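Long-range contact in hydrolase, haloacid dehalogenase-like family (Chlorobaculum tepidum, PDB 2HCF), which probably acts as a hydrolase of the haloacid dehalogenase-like family and binds magnesium: residues 3-15 with 105-119. Numbering follows the deposited sequence.
With MG (magnesium ion), chain B.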
ATOM      1  N   SER A   3       5.150 -14.570  20.100  1.00 38.31           N
ATOM      2  CA  SER A   3       3.715 -14.251  20.376  1.00 38.21           C
ATOM      3  C   SER A   3       3.234 -12.911  19.760  1.00 37.59           C
ATOM      4  O   SER A   3       2.249 -12.902  19.021  1.00 38.71           O
ATOM      5  CB  SER A   3       3.438 -14.285  21.884  1.00 38.68           C
ATOM      6  OG  SER A   3       2.114 -13.837  22.151  1.00 41.52           O
ATOM      7  N   ARG A   4       3.901 -11.790  20.044  1.00 36.35           N
ATOM      8  CA  ARG A   4       3.463 -10.510  19.477  1.00 34.84           C
ATOM      9  C   ARG A   4       3.686 -10.522  17.967  1.00 34.15           C
ATOM     10  O   ARG A   4       4.810 -10.780  17.536  1.00 34.50           O
ATOM     11  CB  ARG A   4       4.209  -9.327  20.099  1.00 35.25           C
ATOM     12  CG  ARG A   4       3.732  -8.952  21.508  1.00 34.98           C
ATOM     13  CD  ARG A   4       4.250  -7.578  21.952  1.00 35.11           C
ATOM     14  NE  ARG A   4       5.542  -7.636  22.643  1.00 34.50           N
ATOM     15  CZ  ARG A   4       6.261  -6.566  23.009  1.00 36.62           C
ATOM     16  NH1 ARG A   4       5.837  -5.337  22.743  1.00 37.60           N
ATOM     17  NH2 ARG A   4       7.422  -6.720  23.637  1.00 35.24           N
ATOM     18  N   THR A   5       2.620 -10.255  17.188  1.00 31.89           N
ATOM     19  CA  THR A   5       2.665 -10.272  15.704  1.00 30.56           C
ATOM     20  C   THR A   5       2.479  -8.891  15.068  1.00 27.41           C
ATOM     21  O   THR A   5       1.628  -8.109  15.489  1.00 25.74           O
ATOM     22  CB  THR A   5       1.606 -11.209  15.154  1.00 30.08           C
ATOM     23  OG1 THR A   5       1.938 -12.542  15.556  1.00 33.02           O
ATOM     24  CG2 THR A   5       1.549 -11.176  13.625  1.00 30.75           C
ATOM     25  N   LEU A   6       3.305  -8.631  14.057  1.00 24.14           N
ATOM     26  CA  LEU A   6       3.300  -7.395  13.286  1.00 22.81           C
ATOM     27  C   LEU A   6       2.628  -7.702  11.946  1.00 21.85           C
ATOM     28  O   LEU A   6       3.101  -8.556  11.185  1.00 21.88           O
ATOM     29  CB  LEU A   6       4.736  -6.879  13.064  1.00 21.91           C
ATOM     30  CG  LEU A   6       4.882  -5.670  12.125  1.00 21.96           C
ATOM     31  CD1 LEU A   6       4.080  -4.513  12.640  1.00 18.02           C
ATOM     32  CD2 LEU A   6       6.297  -5.213  11.899  1.00 21.60           C
ATOM     33  N   VAL A   7       1.524  -7.015  11.678  1.00 21.40           N
ATOM     34  CA  VAL A   7       0.776  -7.239  10.470  1.00 20.35           C
ATOM     35  C   VAL A   7       0.689  -5.951   9.623  1.00 19.81           C
ATOM     36  O   VAL A   7       0.072  -4.961  10.029  1.00 18.18           O
ATOM     37  CB  VAL A   7      -0.651  -7.744  10.796  1.00 19.94           C
ATOM     38  CG1 VAL A   7      -1.334  -8.202   9.522  1.00 20.95           C
ATOM     39  CG2 VAL A   7      -0.596  -8.883  11.805  1.00 20.75           C
ATOM     40  N   LEU A   8       1.243  -6.029   8.423  1.00 18.51           N
ATOM     41  CA  LEU A   8       1.383  -4.881   7.533  1.00 19.23           C
ATOM     42  C   LEU A   8       0.539  -5.095   6.273  1.00 18.67           C
ATOM     43  O   LEU A   8       0.673  -6.094   5.575  1.00 19.46           O
ATOM     44  CB  LEU A   8       2.864  -4.675   7.191  1.00 19.79           C
ATOM     45  CG  LEU A   8       3.819  -4.425   8.363  1.00 20.56           C
ATOM     46  CD1 LEU A   8       5.248  -4.449   7.864  1.00 20.62           C
ATOM     47  CD2 LEU A   8       3.521  -3.118   9.070  1.00 23.47           C
ATOM     48  N   PHE A   9      -0.326  -4.134   5.995  1.00 18.79           N
ATOM     49  CA  PHE A   9      -1.302  -4.182   4.907  1.00 18.46           C
ATOM     50  C   PHE A   9      -0.990  -3.132   3.854  1.00 18.79           C
ATOM     51  O   PHE A   9      -0.759  -1.927   4.177  1.00 18.21           O
ATOM     52  CB  PHE A   9      -2.695  -3.826   5.430  1.00 17.71           C
ATOM     53  CG  PHE A   9      -3.448  -4.975   6.079  1.00 17.25           C
ATOM     54  CD1 PHE A   9      -4.245  -5.817   5.307  1.00 17.31           C
ATOM     55  CD2 PHE A   9      -3.445  -5.151   7.467  1.00 17.09           C
ATOM     56  CE1 PHE A   9      -4.965  -6.847   5.896  1.00 17.67           C
ATOM     57  CE2 PHE A   9      -4.152  -6.171   8.053  1.00 16.14           C
ATOM     58  CZ  PHE A   9      -4.917  -7.023   7.260  1.00 18.31           C
ATOM     59  N   ASP A  10      -0.989  -3.594   2.608  1.00 19.28           N
ATOM     60  CA  ASP A  10      -1.164  -2.759   1.411  1.00 19.15           C
ATOM     61  C   ASP A  10      -2.578  -2.174   1.352  1.00 19.16           C
ATOM     62  O   ASP A  10      -3.463  -2.721   1.962  1.00 18.35           O
ATOM     63  CB  ASP A  10      -0.923  -3.658   0.209  1.00 20.33           C
ATOM     64  CG  ASP A  10      -1.060  -2.922  -1.108  1.00 21.95           C
ATOM     65  OD1 ASP A  10      -0.261  -1.983  -1.300  1.00 21.62           O
ATOM     66  OD2 ASP A  10      -1.932  -3.314  -1.935  1.00 17.17           O
ATOM     67  N   ILE A  11      -2.778  -1.050   0.655  1.00 18.90           N
ATOM     68  CA  ILE A  11      -4.094  -0.419   0.507  1.00 18.30           C
ATOM     69  C   ILE A  11      -4.810  -0.859  -0.801  1.00 18.75           C
ATOM     70  O   ILE A  11      -5.765  -1.666  -0.756  1.00 17.90           O
ATOM     71  CB  ILE A  11      -3.970   1.113   0.609  1.00 18.86           C
ATOM     72  CG1 ILE A  11      -3.292   1.488   1.946  1.00 17.56           C
ATOM     73  CG2 ILE A  11      -5.336   1.782   0.457  1.00 17.57           C
ATOM     74  CD1 ILE A  11      -3.181   2.969   2.195  1.00 17.81           C
ATOM     75  N   ASP A  12      -4.332  -0.385  -1.959  1.00 18.82           N
ATOM     76  CA  ASP A  12      -5.071  -0.535  -3.220  1.00 18.82           C
ATOM     77  C   ASP A  12      -5.048  -1.966  -3.713  1.00 18.80           C
ATOM     78  O   ASP A  12      -3.964  -2.589  -3.783  1.00 17.18           O
ATOM     79  CB  ASP A  12      -4.540   0.407  -4.298  1.00 19.00           C
ATOM     80  CG  ASP A  12      -4.656   1.890  -3.874  1.00 21.09           C
ATOM     81  OD1 ASP A  12      -3.841   2.314  -3.045  1.00 24.07           O
ATOM     82  OD2 ASP A  12      -5.565   2.592  -4.337  1.00 22.96           O
ATOM     83  N   GLY A  13      -6.245  -2.491  -3.978  1.00 19.06           N
ATOM     84  CA  GLY A  13      -6.422  -3.897  -4.406  1.00 18.44           C
ATOM     85  C   GLY A  13      -6.315  -4.944  -3.296  1.00 18.70           C
ATOM     86  O   GLY A  13      -6.342  -6.144  -3.593  1.00 18.32           O
ATOM     87  N   THR A  14      -6.175  -4.483  -2.040  1.00 17.92           N
ATOM     88  CA  THR A  14      -6.079  -5.302  -0.845  1.00 17.11           C
ATOM     89  C   THR A  14      -7.152  -4.912   0.174  1.00 17.29           C
ATOM     90  O   THR A  14      -7.963  -5.747   0.594  1.00 17.28           O
ATOM     91  CB  THR A  14      -4.695  -5.159  -0.203  1.00 17.19           C
ATOM     92  OG1 THR A  14      -3.673  -5.547  -1.144  1.00 14.03           O
ATOM     93  CG2 THR A  14      -4.561  -6.022   1.038  1.00 17.54           C
ATOM     94  N   LEU A  15      -7.155  -3.649   0.570  1.00 17.63           N
ATOM     95  CA  LEU A  15      -8.238  -3.149   1.458  1.00 17.02           C
ATOM     96  C   LEU A  15      -9.373  -2.495   0.700  1.00 17.43           C
ATOM     97  O   LEU A  15     -10.528  -2.560   1.107  1.00 16.47           O
ATOM     98  CB  LEU A  15      -7.669  -2.145   2.448  1.00 17.02           C
ATOM     99  CG  LEU A  15      -6.535  -2.636   3.357  1.00 18.38           C
ATOM    100  CD1 LEU A  15      -5.990  -1.448   4.184  1.00 17.76           C
ATOM    101  CD2 LEU A  15      -7.054  -3.729   4.269  1.00 19.46           C
ATOM    102  N   LEU A 105      -8.511  -8.084  14.103  1.00 25.85           N
ATOM    103  CA  LEU A 105      -7.103  -7.893  14.395  1.00 25.92           C
ATOM    104  C   LEU A 105      -6.832  -6.820  15.433  1.00 26.44           C
ATOM    105  O   LEU A 105      -5.981  -6.990  16.316  1.00 26.47           O
ATOM    106  CB  LEU A 105      -6.344  -7.549  13.107  1.00 25.58           C
ATOM    107  CG  LEU A 105      -6.234  -8.720  12.147  1.00 26.16           C
ATOM    108  CD1 LEU A 105      -5.848  -8.209  10.778  1.00 26.16           C
ATOM    109  CD2 LEU A 105      -5.220  -9.782  12.647  1.00 27.24           C
ATOM    110  N   SER A 106      -7.554  -5.714  15.335  1.00 26.53           N
ATOM    111  CA  SER A 106      -7.238  -4.545  16.128  1.00 27.24           C
ATOM    112  C   SER A 106      -7.672  -4.708  17.585  1.00 27.77           C
ATOM    113  O   SER A 106      -7.142  -4.046  18.459  1.00 28.00           O
ATOM    114  CB  SER A 106      -7.880  -3.305  15.517  1.00 26.97           C
ATOM    115  OG  SER A 106      -9.284  -3.435  15.526  1.00 27.67           O
ATOM    116  N   SER A 107      -8.632  -5.595  17.823  1.00 28.73           N
ATOM    117  CA  SER A 107      -9.089  -5.919  19.162  1.00 29.50           C
ATOM    118  C   SER A 107      -8.105  -6.807  19.955  1.00 29.67           C
ATOM    119  O   SER A 107      -8.243  -6.952  21.178  1.00 30.05           O
ATOM    120  CB  SER A 107     -10.426  -6.632  19.065  1.00 29.52           C
ATOM    121  OG  SER A 107     -10.236  -7.943  18.578  1.00 32.00           O
ATOM    122  N   ARG A 108      -7.134  -7.404  19.267  1.00 29.90           N
ATOM    123  CA  ARG A 108      -6.106  -8.219  19.916  1.00 29.99           C
ATOM    124  C   ARG A 108      -4.908  -7.413  20.381  1.00 29.72           C
ATOM    125  O   ARG A 108      -4.287  -6.727  19.583  1.00 29.15           O
ATOM    126  CB  ARG A 108      -5.619  -9.273  18.954  1.00 30.63           C
ATOM    127  CG  ARG A 108      -6.681 -10.285  18.611  1.00 32.09           C
ATOM    128  CD  ARG A 108      -6.092 -11.355  17.756  1.00 33.81           C
ATOM    129  NE  ARG A 108      -5.087 -12.177  18.450  1.00 34.36           N
ATOM    130  CZ  ARG A 108      -5.326 -13.355  19.033  1.00 34.26           C
ATOM    131  NH1 ARG A 108      -6.545 -13.876  19.069  1.00 35.18           N
ATOM    132  NH2 ARG A 108      -4.330 -14.029  19.584  1.00 34.24           N
ATOM    133  N   SER A 109      -4.566  -7.536  21.668  1.00 29.66           N
ATOM    134  CA  SER A 109      -3.408  -6.851  22.261  1.00 29.22           C
ATOM    135  C   SER A 109      -2.080  -7.351  21.689  1.00 28.64           C
ATOM    136  O   SER A 109      -1.139  -6.585  21.575  1.00 29.00           O
ATOM    137  CB  SER A 109      -3.390  -7.045  23.773  1.00 29.88           C
ATOM    138  OG  SER A 109      -3.331  -8.440  24.082  1.00 30.97           O
ATOM    139  N   ASP A 110      -2.020  -8.621  21.307  1.00 28.08           N
ATOM    140  CA  ASP A 110      -0.792  -9.206  20.743  1.00 27.48           C
ATOM    141  C   ASP A 110      -0.529  -8.835  19.270  1.00 26.65           C
ATOM    142  O   ASP A 110       0.461  -9.293  18.692  1.00 26.47           O
ATOM    143  CB  ASP A 110      -0.838 -10.729  20.863  1.00 27.96           C
ATOM    144  CG  ASP A 110      -2.055 -11.328  20.192  1.00 30.87           C
ATOM    145  OD1 ASP A 110      -3.163 -10.792  20.366  1.00 34.12           O
ATOM    146  OD2 ASP A 110      -1.912 -12.351  19.504  1.00 35.45           O
ATOM    147  N   VAL A 111      -1.400  -8.024  18.670  1.00 25.31           N
ATOM    148  CA  VAL A 111      -1.265  -7.637  17.269  1.00 24.80           C
ATOM    149  C   VAL A 111      -0.956  -6.146  17.153  1.00 23.39           C
ATOM    150  O   VAL A 111      -1.621  -5.320  17.773  1.00 21.62           O
ATOM    151  CB  VAL A 111      -2.555  -7.930  16.476  1.00 24.58           C
ATOM    152  CG1 VAL A 111      -2.457  -7.415  15.002  1.00 25.62           C
ATOM    153  CG2 VAL A 111      -2.855  -9.397  16.482  1.00 26.08           C
ATOM    154  N   LEU A 112       0.056  -5.807  16.354  1.00 21.71           N
ATOM    155  CA  LEU A 112       0.255  -4.409  15.956  1.00 21.14           C
ATOM    156  C   LEU A 112      -0.076  -4.257  14.475  1.00 20.26           C
ATOM    157  O   LEU A 112       0.521  -4.917  13.639  1.00 18.76           O
ATOM    158  CB  LEU A 112       1.686  -3.955  16.198  1.00 20.81           C
ATOM    159  CG  LEU A 112       1.998  -2.556  15.665  1.00 20.65           C
ATOM    160  CD1 LEU A 112       1.144  -1.484  16.329  1.00 20.25           C
ATOM    161  CD2 LEU A 112       3.459  -2.273  15.839  1.00 21.96           C
ATOM    162  N   LEU A 113      -1.012  -3.386  14.138  1.00 20.04           N
ATOM    163  CA  LEU A 113      -1.349  -3.183  12.712  1.00 19.81           C
ATOM    164  C   LEU A 113      -0.587  -1.989  12.153  1.00 19.79           C
ATOM    165  O   LEU A 113      -0.465  -0.966  12.827  1.00 20.25           O
ATOM    166  CB  LEU A 113      -2.831  -2.943  12.506  1.00 20.69           C
ATOM    167  CG  LEU A 113      -3.795  -4.129  12.530  1.00 20.83           C
ATOM    168  CD1 LEU A 113      -5.187  -3.549  12.611  1.00 23.10           C
ATOM    169  CD2 LEU A 113      -3.658  -4.973  11.304  1.00 24.35           C
ATOM    170  N   GLY A 114      -0.061  -2.139  10.936  1.00 19.51           N
ATOM    171  CA  GLY A 114       0.523  -1.022  10.205  1.00 19.03           C
ATOM    172  C   GLY A 114       0.275  -1.097   8.690  1.00 18.89           C
ATOM    173  O   GLY A 114      -0.179  -2.121   8.158  1.00 17.90           O
ATOM    174  N   LEU A 115       0.585  -0.001   8.000  1.00 17.22           N
ATOM    175  CA  LEU A 115       0.422   0.085   6.575  1.00 17.34           C
ATOM    176  C   LEU A 115       1.776  -0.055   5.954  1.00 17.87           C
ATOM    177  O   LEU A 115       2.738   0.460   6.505  1.00 18.09           O
ATOM    178  CB  LEU A 115      -0.124   1.437   6.204  1.00 17.71           C
ATOM    179  CG  LEU A 115      -1.558   1.652   6.714  1.00 17.01           C
ATOM    180  CD1 LEU A 115      -1.885   3.085   6.620  1.00 17.96           C
ATOM    181  CD2 LEU A 115      -2.561   0.833   5.874  1.00 18.68           C
ATOM    182  N   LEU A 116       1.848  -0.733   4.817  1.00 18.66           N
ATOM    183  CA  LEU A 116       3.025  -0.763   3.971  1.00 18.98           C
ATOM    184  C   LEU A 116       2.496  -0.618   2.553  1.00 19.56           C
ATOM    185  O   LEU A 116       1.905  -1.581   2.017  1.00 18.78           O
ATOM    186  CB  LEU A 116       3.791  -2.083   4.112  1.00 19.65           C
ATOM    187  CG  LEU A 116       5.225  -2.033   3.595  1.00 21.96           C
ATOM    188  CD1 LEU A 116       6.055  -3.142   4.179  1.00 23.97           C
ATOM    189  CD2 LEU A 116       5.297  -2.103   2.074  1.00 22.86           C
ATOM    190  N   THR A 117       2.648   0.594   1.989  1.00 19.12           N
ATOM    191  CA  THR A 117       1.911   0.978   0.801  1.00 19.94           C
ATOM    192  C   THR A 117       2.673   1.836  -0.190  1.00 19.77           C
ATOM    193  O   THR A 117       3.615   2.542   0.185  1.00 20.08           O
ATOM    194  CB  THR A 117       0.609   1.683   1.241  1.00 19.11           C
ATOM    195  OG1 THR A 117      -0.085   2.190   0.108  1.00 20.16           O
ATOM    196  CG2 THR A 117       0.898   2.766   2.246  1.00 20.92           C
ATOM    197  N   GLY A 118       2.260   1.760  -1.464  1.00 19.76           N
ATOM    198  CA  GLY A 118       2.829   2.600  -2.533  1.00 19.13           C
ATOM    199  C   GLY A 118       2.254   4.007  -2.522  1.00 18.67           C
ATOM    200  O   GLY A 118       2.747   4.894  -3.222  1.00 20.27           O
ATOM    201  N   ASN A 119       1.176   4.227  -1.770  1.00 18.93           N
ATOM    202  CA  ASN A 119       0.631   5.570  -1.609  1.00 18.94           C
ATOM    203  C   ASN A 119       1.560   6.485  -0.780  1.00 19.11           C
ATOM    204  O   ASN A 119       2.190   6.035   0.189  1.00 19.25           O
ATOM    205  CB  ASN A 119      -0.733   5.517  -0.886  1.00 19.38           C
ATOM    206  CG  ASN A 119      -1.854   4.930  -1.735  1.00 19.90           C
ATOM    207  OD1 ASN A 119      -2.471   5.654  -2.536  1.00 17.31           O
ATOM    208  ND2 ASN A 119      -2.190   3.643  -1.499  1.00 15.60           N
TER
HETATM  209 MG    MG B 300      -1.925  -3.203  -3.969  1.00 15.09          MG
HETATM  210  O   HOH W   1      -0.210 -13.113  17.700  1.00 45.87           O
HETATM  211  O   HOH W   2      -1.315   0.702  -1.635  1.00 10.65           O
HETATM  212  O   HOH W   3      -1.226  -1.200  -4.071  1.00 16.02           O
HETATM  213  O   HOH W   4      -2.415  -3.136  -6.159  1.00 17.21           O
HETATM  214  O   HOH W   5       0.097  -3.644  -3.942  1.00 13.89           O
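A single side-chain hydrogen bond, only 2.6 Å from N119 ND2 to D12 OD1, joins the two loops that leave neighbouring parallel strands beside a bound magnesium ion. The setting is the Rossmann-like core of the HAD fold, where strand 5-9 leads straight into the loop with the DxDx(T/V) motif (D10, D12, T14) and strand 111-116 runs alongside it. Six backbone bonds zip the strands together, from T5 N to D110 O (2.8 Å) up to L116 N on F9 O. That last donor stands above the carbonyl plane of F9, 53° out of it, where the strands begin to give way to loops. On the face bearing V7 and F9, the F9 ring offers its edge to two leucines: L113 CD2 lies 3.5 Å from CE2, and L105 CD1, from the helix 98-106, meets CE2 and CZ. On the other face L8 lays CD2 over the backbone of G114, 3.8 Å from its CA, where a side chain would clash, while L8 CD1 touches L116 CD1. Magnesium is held by D10 OD2 (2.0 Å), the backbone O of D12, three waters and D178. T14 OG1 donates to the anti lone pair of the same D10 OD2. The N119 amide comes in nearly along the C-O axis of D12 OD1, its plane turned 32° from the carboxylate, with CG anti to its own carbonyl carbon (chi1 -71°) to bring ND2 across. K127 reaches both D12 OD2 and N119 OD1. A leucine in place of N119 would probably cost D12 OD1 this donor and K127 one of its acceptors, leaving the D12 carboxylate to K127 and its other partners. Nearby, T117 OG1 closes an ST turn by accepting a hydrogen bond from N119 N, and sits 2.6 Å from a water that donates to D10 OD1.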